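Local coordinates for thioredoxin family protein (Streptococcus pneumoniae, PDB 2YP6), which probably works as a surface-exposed lipoprotein oxidoreductase of the thioredoxin family that helps the bacterium resist extracellular oxidative stress, at residues A[74-79]-A[141-146]; A[154-159]-A[165-170]. All blocks are in the same frame, centred on the assembly; numbering follows the deposited sequence.

Contact 1. Residues A[74-79]-A[141-146]; sequences LKFWAS and ATTFQA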
ATOM      1  N   LEU A  74       2.971  -2.704   1.612  1.00 10.39           N
ATOM      2  CA  LEU A  74       1.606  -2.622   1.067  1.00  7.81           C
ATOM      3  C   LEU A  74       0.742  -1.854   2.033  1.00 11.74           C
ATOM      4  O   LEU A  74       0.514  -2.331   3.135  1.00 13.06           O
ATOM      5  CB  LEU A  74       1.036  -4.023   0.841  1.00 10.27           C
ATOM      6  CG  LEU A  74      -0.349  -4.103   0.219  1.00 10.54           C
ATOM      7  CD1 LEU A  74      -0.373  -3.576  -1.198  1.00 11.82           C
ATOM      8  CD2 LEU A  74      -0.838  -5.561   0.244  1.00 11.59           C
ATOM      9  N   LYS A  75       0.297  -0.666   1.627  1.00  9.51           N
ATOM     10  CA  LYS A  75      -0.466   0.217   2.508  1.00  9.18           C
ATOM     11  C   LYS A  75      -1.888   0.374   2.029  1.00 10.82           C
ATOM     12  O   LYS A  75      -2.130   0.762   0.883  1.00 11.00           O
ATOM     13  CB  LYS A  75       0.177   1.594   2.575  1.00  9.27           C
ATOM     14  CG  LYS A  75      -0.498   2.560   3.488  1.00 12.03           C
ATOM     15  CD  LYS A  75       0.076   3.978   3.293  1.00 20.66           C
ATOM     16  CE  LYS A  75      -0.386   4.924   4.354  1.00 27.66           C
ATOM     17  NZ  LYS A  75       0.355   4.758   5.641  1.00 26.85           N
ATOM     18  N   PHE A  76      -2.822   0.089   2.924  1.00 11.46           N
ATOM     19  CA  PHE A  76      -4.236   0.295   2.670  1.00  8.14           C
ATOM     20  C   PHE A  76      -4.640   1.605   3.312  1.00 12.80           C
ATOM     21  O   PHE A  76      -4.341   1.830   4.483  1.00 11.04           O
ATOM     22  CB  PHE A  76      -5.065  -0.869   3.251  1.00 13.13           C
ATOM     23  CG  PHE A  76      -4.860  -2.175   2.526  1.00 10.16           C
ATOM     24  CD1 PHE A  76      -3.770  -2.996   2.830  1.00 11.85           C
ATOM     25  CD2 PHE A  76      -5.719  -2.569   1.522  1.00 13.78           C
ATOM     26  CE1 PHE A  76      -3.568  -4.153   2.176  1.00 12.58           C
ATOM     27  CE2 PHE A  76      -5.522  -3.737   0.858  1.00 11.38           C
ATOM     28  CZ  PHE A  76      -4.440  -4.544   1.173  1.00 11.80           C
ATOM     29  N   TRP A  77      -5.317   2.456   2.560  1.00 10.69           N
ATOM     30  CA  TRP A  77      -5.654   3.782   3.044  1.00 11.94           C
ATOM     31  C   TRP A  77      -6.886   4.375   2.368  1.00 12.67           C
ATOM     32  O   TRP A  77      -7.501   3.750   1.525  1.00 12.69           O
ATOM     33  CB  TRP A  77      -4.457   4.714   2.899  1.00  9.99           C
ATOM     34  CG  TRP A  77      -4.037   5.073   1.481  1.00  9.99           C
ATOM     35  CD1 TRP A  77      -3.486   4.254   0.552  1.00 10.51           C
ATOM     36  CD2 TRP A  77      -4.122   6.375   0.871  1.00 10.11           C
ATOM     37  NE1 TRP A  77      -3.229   4.955  -0.616  1.00 11.67           N
ATOM     38  CE2 TRP A  77      -3.600   6.262  -0.435  1.00 10.57           C
ATOM     39  CE3 TRP A  77      -4.580   7.618   1.311  1.00 14.55           C
ATOM     40  CZ2 TRP A  77      -3.539   7.350  -1.308  1.00 12.73           C
ATOM     41  CZ3 TRP A  77      -4.503   8.697   0.445  1.00 14.76           C
ATOM     42  CH2 TRP A  77      -3.985   8.558  -0.846  1.00 13.15           C
ATOM     43  N   ALA A  78      -7.248   5.582   2.782  1.00 15.68           N
ATOM     44  CA  ALA A  78      -8.380   6.300   2.191  1.00 13.95           C
ATOM     45  C   ALA A  78      -8.138   7.796   2.300  1.00 14.41           C
ATOM     46  O   ALA A  78      -7.536   8.263   3.278  1.00 16.25           O
ATOM     47  CB  ALA A  78      -9.667   5.924   2.891  1.00 14.96           C
ATOM     48  N   SER A  79      -8.627   8.538   1.310  1.00 14.74           N
ATOM     49  CA  SER A  79      -8.435   9.976   1.243  1.00 15.45           C
ATOM     50  C   SER A  79      -9.156  10.683   2.377  1.00 19.10           C
ATOM     51  O   SER A  79      -8.737  11.766   2.752  1.00 21.05           O
ATOM     52  CB  SER A  79      -8.927  10.534  -0.106  1.00 16.31           C
ATOM     53  OG  SER A  79     -10.340  10.497  -0.173  1.00 17.55           O
ATOM     54  N   ALA A 141     -13.565  -3.897  -3.614  1.00 16.10           N
ATOM     55  CA  ALA A 141     -13.248  -4.024  -2.197  1.00 15.96           C
ATOM     56  C   ALA A 141     -12.734  -5.395  -1.794  1.00 14.38           C
ATOM     57  O   ALA A 141     -12.617  -5.687  -0.592  1.00 17.73           O
ATOM     58  CB  ALA A 141     -14.438  -3.634  -1.340  1.00 20.16           C
ATOM     59  N   THR A 142     -12.381  -6.226  -2.769  1.00 21.10           N
ATOM     60  CA  THR A 142     -12.015  -7.604  -2.462  1.00 20.96           C
ATOM     61  C   THR A 142     -10.593  -7.762  -1.933  1.00 18.81           C
ATOM     62  O   THR A 142     -10.285  -8.739  -1.261  1.00 18.81           O
ATOM     63  CB  THR A 142     -12.216  -8.524  -3.668  1.00 22.33           C
ATOM     64  OG1 THR A 142     -11.568  -7.973  -4.810  1.00 27.74           O
ATOM     65  CG2 THR A 142     -13.680  -8.680  -3.942  1.00 27.35           C
ATOM     66  N   THR A 143      -9.729  -6.807  -2.238  1.00 17.24           N
ATOM     67  CA  THR A 143      -8.394  -6.813  -1.675  1.00 15.44           C
ATOM     68  C   THR A 143      -8.436  -6.337  -0.222  1.00 18.23           C
ATOM     69  O   THR A 143      -7.824  -6.942   0.643  1.00 14.45           O
ATOM     70  CB  THR A 143      -7.427  -5.929  -2.471  1.00 14.26           C
ATOM     71  OG1 THR A 143      -7.579  -6.174  -3.862  1.00 18.68           O
ATOM     72  CG2 THR A 143      -5.975  -6.202  -2.064  1.00 13.27           C
ATOM     73  N   PHE A 144      -9.172  -5.266   0.058  1.00 18.59           N
ATOM     74  CA  PHE A 144      -9.422  -4.882   1.446  1.00 15.59           C
ATOM     75  C   PHE A 144     -10.026  -6.050   2.236  1.00 16.86           C
ATOM     76  O   PHE A 144      -9.691  -6.256   3.388  1.00 16.70           O
ATOM     77  CB  PHE A 144     -10.389  -3.698   1.539  1.00 16.58           C
ATOM     78  CG  PHE A 144      -9.715  -2.337   1.464  1.00 15.51           C
ATOM     79  CD1 PHE A 144      -9.295  -1.820   0.250  1.00 14.95           C
ATOM     80  CD2 PHE A 144      -9.546  -1.566   2.610  1.00 18.24           C
ATOM     81  CE1 PHE A 144      -8.695  -0.555   0.171  1.00 14.29           C
ATOM     82  CE2 PHE A 144      -8.960  -0.294   2.540  1.00 17.74           C
ATOM     83  CZ  PHE A 144      -8.534   0.212   1.319  1.00 14.54           C
ATOM     84  N   GLN A 145     -10.969  -6.763   1.626  1.00 18.43           N
ATOM     85  CA  GLN A 145     -11.577  -7.902   2.290  1.00 20.01           C
ATOM     86  C   GLN A 145     -10.554  -9.017   2.492  1.00 19.20           C
ATOM     87  O   GLN A 145     -10.470  -9.603   3.576  1.00 21.10           O
ATOM     88  CB  GLN A 145     -12.760  -8.427   1.474  1.00 22.13           C
ATOM     89  CG  GLN A 145     -13.530  -9.530   2.151  1.00 43.05           C
ATOM     90  CD  GLN A 145     -14.780  -9.927   1.372  1.00 52.70           C
ATOM     91  OE1 GLN A 145     -15.090  -9.348   0.326  1.00 57.97           O
ATOM     92  NE2 GLN A 145     -15.500 -10.917   1.880  1.00 48.17           N
ATOM     93  N   ALA A 146      -9.792  -9.321   1.447  1.00 18.24           N
ATOM     94  CA  ALA A 146      -8.825 -10.402   1.524  1.00 17.76           C
ATOM     95  C   ALA A 146      -7.800 -10.161   2.629  1.00 21.42           C
ATOM     96  O   ALA A 146      -7.360 -11.109   3.287  1.00 18.11           O
ATOM     97  CB  ALA A 146      -8.115 -10.580   0.199  1.00 20.42           C
TER
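Phe76, on strand 71-76 of the thioredoxin-fold sheet, and Phe144, on the short helix 142-146 packed against it, form a T-shaped (edge-to-face) stack. Their centroids are 5.1 Å apart and their planes stand at 78°. Phe76 supplies the edge: its CD2 lies 3.7 Å above the plane of the Phe144 ring, over the centre. Beside this point, Phe76 CB comes within 4.0 Å of Phe144 CE2. The torsion of Phe144 (chi1 -87°) sets CG opposite the carbonyl carbon and swings the ring across, so that its face lies against Phe76 CD2.

The aliphatic part is small. Thr143 CG2 meets the edge of the Phe76 ring close to its plane, 3.8 Å from CE2, the two side chains crossing at about a right angle.

No hydrogen bond crosses between the two segments. Thr143 OG1 and the backbone N of Phe144 bond to Asp138, tying down the start of the helix, and Trp77 NE1 bonds to Thr106 OG1. Phe144 also touches the bound 3-cyclohexyl-1-propylphosphocholine, so the aromatic pair links the ligand pocket to the sheet. At the rim of the Phe144 ring, near its plane, Trp77 O lies 3.7 Å from CZ.

Contact 2. Residues A[154-159]-A[165-170]; sequences TEYLID and GKIQFG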
ATOM      1  N   THR A 154      -3.359   0.735   7.325  1.00 14.72           N
ATOM      2  CA  THR A 154      -2.721  -0.513   7.752  1.00 12.24           C
ATOM      3  C   THR A 154      -1.648  -0.849   6.708  1.00 10.91           C
ATOM      4  O   THR A 154      -1.890  -0.705   5.499  1.00 12.85           O
ATOM      5  CB  THR A 154      -3.704  -1.682   7.836  1.00 15.28           C
ATOM      6  OG1 THR A 154      -4.656  -1.447   8.875  1.00 20.06           O
ATOM      7  CG2 THR A 154      -2.984  -2.980   8.148  1.00 16.98           C
ATOM      8  N   GLU A 155      -0.459  -1.235   7.182  1.00 12.30           N
ATOM      9  CA  GLU A 155       0.603  -1.660   6.296  1.00 10.90           C
ATOM     10  C   GLU A 155       0.922  -3.132   6.540  1.00  9.69           C
ATOM     11  O   GLU A 155       1.008  -3.576   7.688  1.00 11.98           O
ATOM     12  CB  GLU A 155       1.875  -0.858   6.549  1.00 11.89           C
ATOM     13  CG  GLU A 155       1.770   0.654   6.311  1.00 11.95           C
ATOM     14  CD  GLU A 155       1.080   1.360   7.441  1.00 16.38           C
ATOM     15  OE1 GLU A 155       1.385   1.049   8.626  1.00 12.79           O
ATOM     16  OE2 GLU A 155       0.213   2.208   7.152  1.00 13.88           O
ATOM     17  N   TYR A 156       1.065  -3.863   5.439  1.00 10.50           N
ATOM     18  CA  TYR A 156       1.612  -5.218   5.431  1.00 12.18           C
ATOM     19  C   TYR A 156       2.980  -5.138   4.805  1.00 11.05           C
ATOM     20  O   TYR A 156       3.142  -4.592   3.722  1.00 12.07           O
ATOM     21  CB  TYR A 156       0.725  -6.151   4.603  1.00 13.03           C
ATOM     22  CG  TYR A 156      -0.573  -6.458   5.289  1.00 12.48           C
ATOM     23  CD1 TYR A 156      -1.636  -5.572   5.235  1.00 15.20           C
ATOM     24  CD2 TYR A 156      -0.731  -7.632   6.011  1.00 19.17           C
ATOM     25  CE1 TYR A 156      -2.818  -5.848   5.880  1.00 15.88           C
ATOM     26  CE2 TYR A 156      -1.910  -7.908   6.658  1.00 19.74           C
ATOM     27  CZ  TYR A 156      -2.950  -7.000   6.600  1.00 20.77           C
ATOM     28  OH  TYR A 156      -4.142  -7.279   7.236  1.00 26.65           O
ATOM     29  N   LEU A 157       3.984  -5.634   5.532  1.00 10.44           N
ATOM     30  CA  LEU A 157       5.334  -5.709   5.008  1.00 10.89           C
ATOM     31  C   LEU A 157       5.579  -7.167   4.635  1.00  8.76           C
ATOM     32  O   LEU A 157       5.630  -8.053   5.500  1.00 12.24           O
ATOM     33  CB  LEU A 157       6.319  -5.208   6.067  1.00 11.27           C
ATOM     34  CG  LEU A 157       6.050  -3.840   6.689  1.00 13.32           C
ATOM     35  CD1 LEU A 157       7.253  -3.371   7.515  1.00 16.12           C
ATOM     36  CD2 LEU A 157       5.687  -2.818   5.634  1.00 14.26           C
ATOM     37  N   ILE A 158       5.652  -7.406   3.332  1.00 11.20           N
ATOM     38  CA  ILE A 158       5.649  -8.728   2.754  1.00 12.68           C
ATOM     39  C   ILE A 158       7.089  -9.064   2.346  1.00 13.51           C
ATOM     40  O   ILE A 158       7.809  -8.228   1.814  1.00 11.41           O
ATOM     41  CB  ILE A 158       4.707  -8.756   1.507  1.00 11.77           C
ATOM     42  CG1 ILE A 158       3.278  -8.376   1.914  1.00 12.89           C
ATOM     43  CG2 ILE A 158       4.726 -10.104   0.802  1.00 14.59           C
ATOM     44  CD1 ILE A 158       2.369  -8.157   0.737  1.00 13.76           C
ATOM     45  N   ASP A 159       7.520 -10.285   2.649  1.00 11.56           N
ATOM     46  CA  ASP A 159       8.906 -10.634   2.440  1.00 11.46           C
ATOM     47  C   ASP A 159       9.165 -11.081   0.986  1.00 14.96           C
ATOM     48  O   ASP A 159       8.243 -11.136   0.177  1.00 12.40           O
ATOM     49  CB  ASP A 159       9.356 -11.669   3.494  1.00 12.35           C
ATOM     50  CG  ASP A 159       8.807 -13.079   3.261  1.00 16.81           C
ATOM     51  OD1 ASP A 159       8.343 -13.418   2.154  1.00 13.25           O
ATOM     52  OD2 ASP A 159       8.913 -13.899   4.199  1.00 17.13           O
ATOM     53  N   GLY A 165       5.445 -10.606   6.532  1.00 14.45           N
ATOM     54  CA  GLY A 165       6.506 -10.515   7.535  1.00 15.60           C
ATOM     55  C   GLY A 165       6.115  -9.687   8.739  1.00 13.93           C
ATOM     56  O   GLY A 165       6.331 -10.108   9.876  1.00 14.08           O
ATOM     57  N   LYS A 166       5.528  -8.513   8.501  1.00 13.78           N
ATOM     58  CA  LYS A 166       5.022  -7.674   9.583  1.00 11.33           C
ATOM     59  C   LYS A 166       3.705  -7.049   9.188  1.00 13.62           C
ATOM     60  O   LYS A 166       3.429  -6.908   8.010  1.00 11.24           O
ATOM     61  CB  LYS A 166       5.986  -6.534   9.925  1.00 13.27           C
ATOM     62  CG  LYS A 166       7.329  -6.997  10.442  1.00 14.83           C
ATOM     63  CD  LYS A 166       7.768  -6.193  11.662  1.00 18.06           C
ATOM     64  CE  LYS A 166       9.170  -6.581  12.116  1.00 14.23           C
ATOM     65  NZ  LYS A 166       9.532  -5.878  13.356  1.00 19.20           N
ATOM     66  N   ILE A 167       2.918  -6.686  10.192  1.00 13.34           N
ATOM     67  CA  ILE A 167       1.700  -5.921  10.015  1.00 14.07           C
ATOM     68  C   ILE A 167       1.745  -4.761  11.001  1.00 13.32           C
ATOM     69  O   ILE A 167       2.075  -4.937  12.177  1.00 12.87           O
ATOM     70  CB  ILE A 167       0.436  -6.761  10.328  1.00 17.51           C
ATOM     71  CG1 ILE A 167       0.444  -8.080   9.543  1.00 16.58           C
ATOM     72  CG2 ILE A 167      -0.832  -5.940  10.002  1.00 18.90           C
ATOM     73  CD1 ILE A 167      -0.601  -9.038   9.985  1.00 16.64           C
ATOM     74  N   GLN A 168       1.355  -3.587  10.536  1.00 11.56           N
ATOM     75  CA  GLN A 168       1.294  -2.413  11.382  1.00 12.29           C
ATOM     76  C   GLN A 168      -0.077  -1.746  11.243  1.00 12.84           C
ATOM     77  O   GLN A 168      -0.533  -1.493  10.135  1.00 13.73           O
ATOM     78  CB  GLN A 168       2.401  -1.439  10.977  1.00 13.70           C
ATOM     79  CG  GLN A 168       2.479  -0.221  11.920  1.00 16.79           C
ATOM     80  CD  GLN A 168       3.358  -0.465  13.145  1.00 18.81           C
ATOM     81  OE1 GLN A 168       4.063  -1.486  13.256  1.00 22.34           O
ATOM     82  NE2 GLN A 168       3.366   0.502  14.045  1.00 29.24           N
ATOM     83  N   PHE A 169      -0.726  -1.512  12.371  1.00 14.09           N
ATOM     84  CA  PHE A 169      -2.002  -0.796  12.437  1.00 14.95           C
ATOM     85  C   PHE A 169      -1.650   0.658  12.702  1.00 15.47           C
ATOM     86  O   PHE A 169      -0.956   0.989  13.663  1.00 16.39           O
ATOM     87  CB  PHE A 169      -2.896  -1.404  13.526  1.00 16.68           C
ATOM     88  CG  PHE A 169      -3.113  -2.884  13.341  1.00 18.23           C
ATOM     89  CD1 PHE A 169      -3.936  -3.355  12.315  1.00 21.71           C
ATOM     90  CD2 PHE A 169      -2.478  -3.809  14.154  1.00 23.14           C
ATOM     91  CE1 PHE A 169      -4.130  -4.722  12.121  1.00 24.42           C
ATOM     92  CE2 PHE A 169      -2.656  -5.168  13.950  1.00 25.57           C
ATOM     93  CZ  PHE A 169      -3.469  -5.623  12.923  1.00 24.89           C
ATOM     94  N   GLY A 170      -2.076   1.533  11.815  1.00 15.65           N
ATOM     95  CA  GLY A 170      -1.639   2.912  11.872  1.00 18.86           C
ATOM     96  C   GLY A 170      -0.347   3.068  11.091  1.00 15.48           C
ATOM     97  O   GLY A 170       0.184   2.095  10.538  1.00 15.65           O
TER
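Glu155 faces Gln168 and Leu157 faces Lys166 in antiparallel hydrogen-bonded pairs, between strands whose axes run at 172° and approach to 4.7 Å. Glu155 N donates to Gln168 O and Gln168 N returns a bond to Glu155 O. At the other pair, Leu157 N reaches Lys166 O at 2.8 Å. Leu157 O is gripped twice, by Lys166 N and, at 2.8 Å, by Gly165 N; two residues thus oppose one, which defines a classic beta bulge. Thr154 with Phe169 and Tyr156 with Ile167 are the non-hydrogen-bonded pairs, where CA-H...O contacts fill in.

Across the contact, Tyr156 and Ile167 meet through apolar atoms. Ile167 CG2 makes a CH-pi contact 4.2 Å from the centroid of the Tyr156 ring, only 19° off its normal, and CG1 of Ile167 lies 3.7 Å from Tyr156 CE2. Thr154 CG2 borders the same patch, whereas its OG1 bonds to Ser151 O. Phe169, on this face too, has Arg150 as a cation-pi partner.

On the face bearing Glu155 and Leu157, chemistry is mixed. The Glu155 chain bends at chi2 (78°), folding its carboxylate back beside the neighbouring strand, where OE1 comes 3.6 Å from Gln168 CB; OE2 forms a salt bridge with Lys75 NZ. CB of Leu157 and CB of Lys166 are 4.1 Å apart, after which the lysine chain leads off to a salt bridge with Glu183. Helix 174-182 lies over this face, with Ala180 touching both Leu157 and Lys166.

This bulged beta hairpin, made of strands 154-158 and 164-169 and followed by a packed helix, is the C-terminal beta-beta-alpha unit of the thioredoxin fold.

In the fold
Both contacts meet on one sheet, where strands 71-76 and 154-158 are neighbours: Leu74 O lies 2.8 Å from Tyr156 N and Phe76 N lies 2.9 Å from Thr154 O, both probable hydrogen bonds. The centres are about 12 Å apart. All touching residues of contact 1 are buried, whereas contact 2 is only partly so, since strand 164-169 is outermost in the chain's sheet. The chemistry follows: helix against sheet relies on aromatic and methyl contacts with no hydrogen bond across, strand against strand on backbone bonds. The rings of Phe76 and Tyr156 touch, joining the two sets.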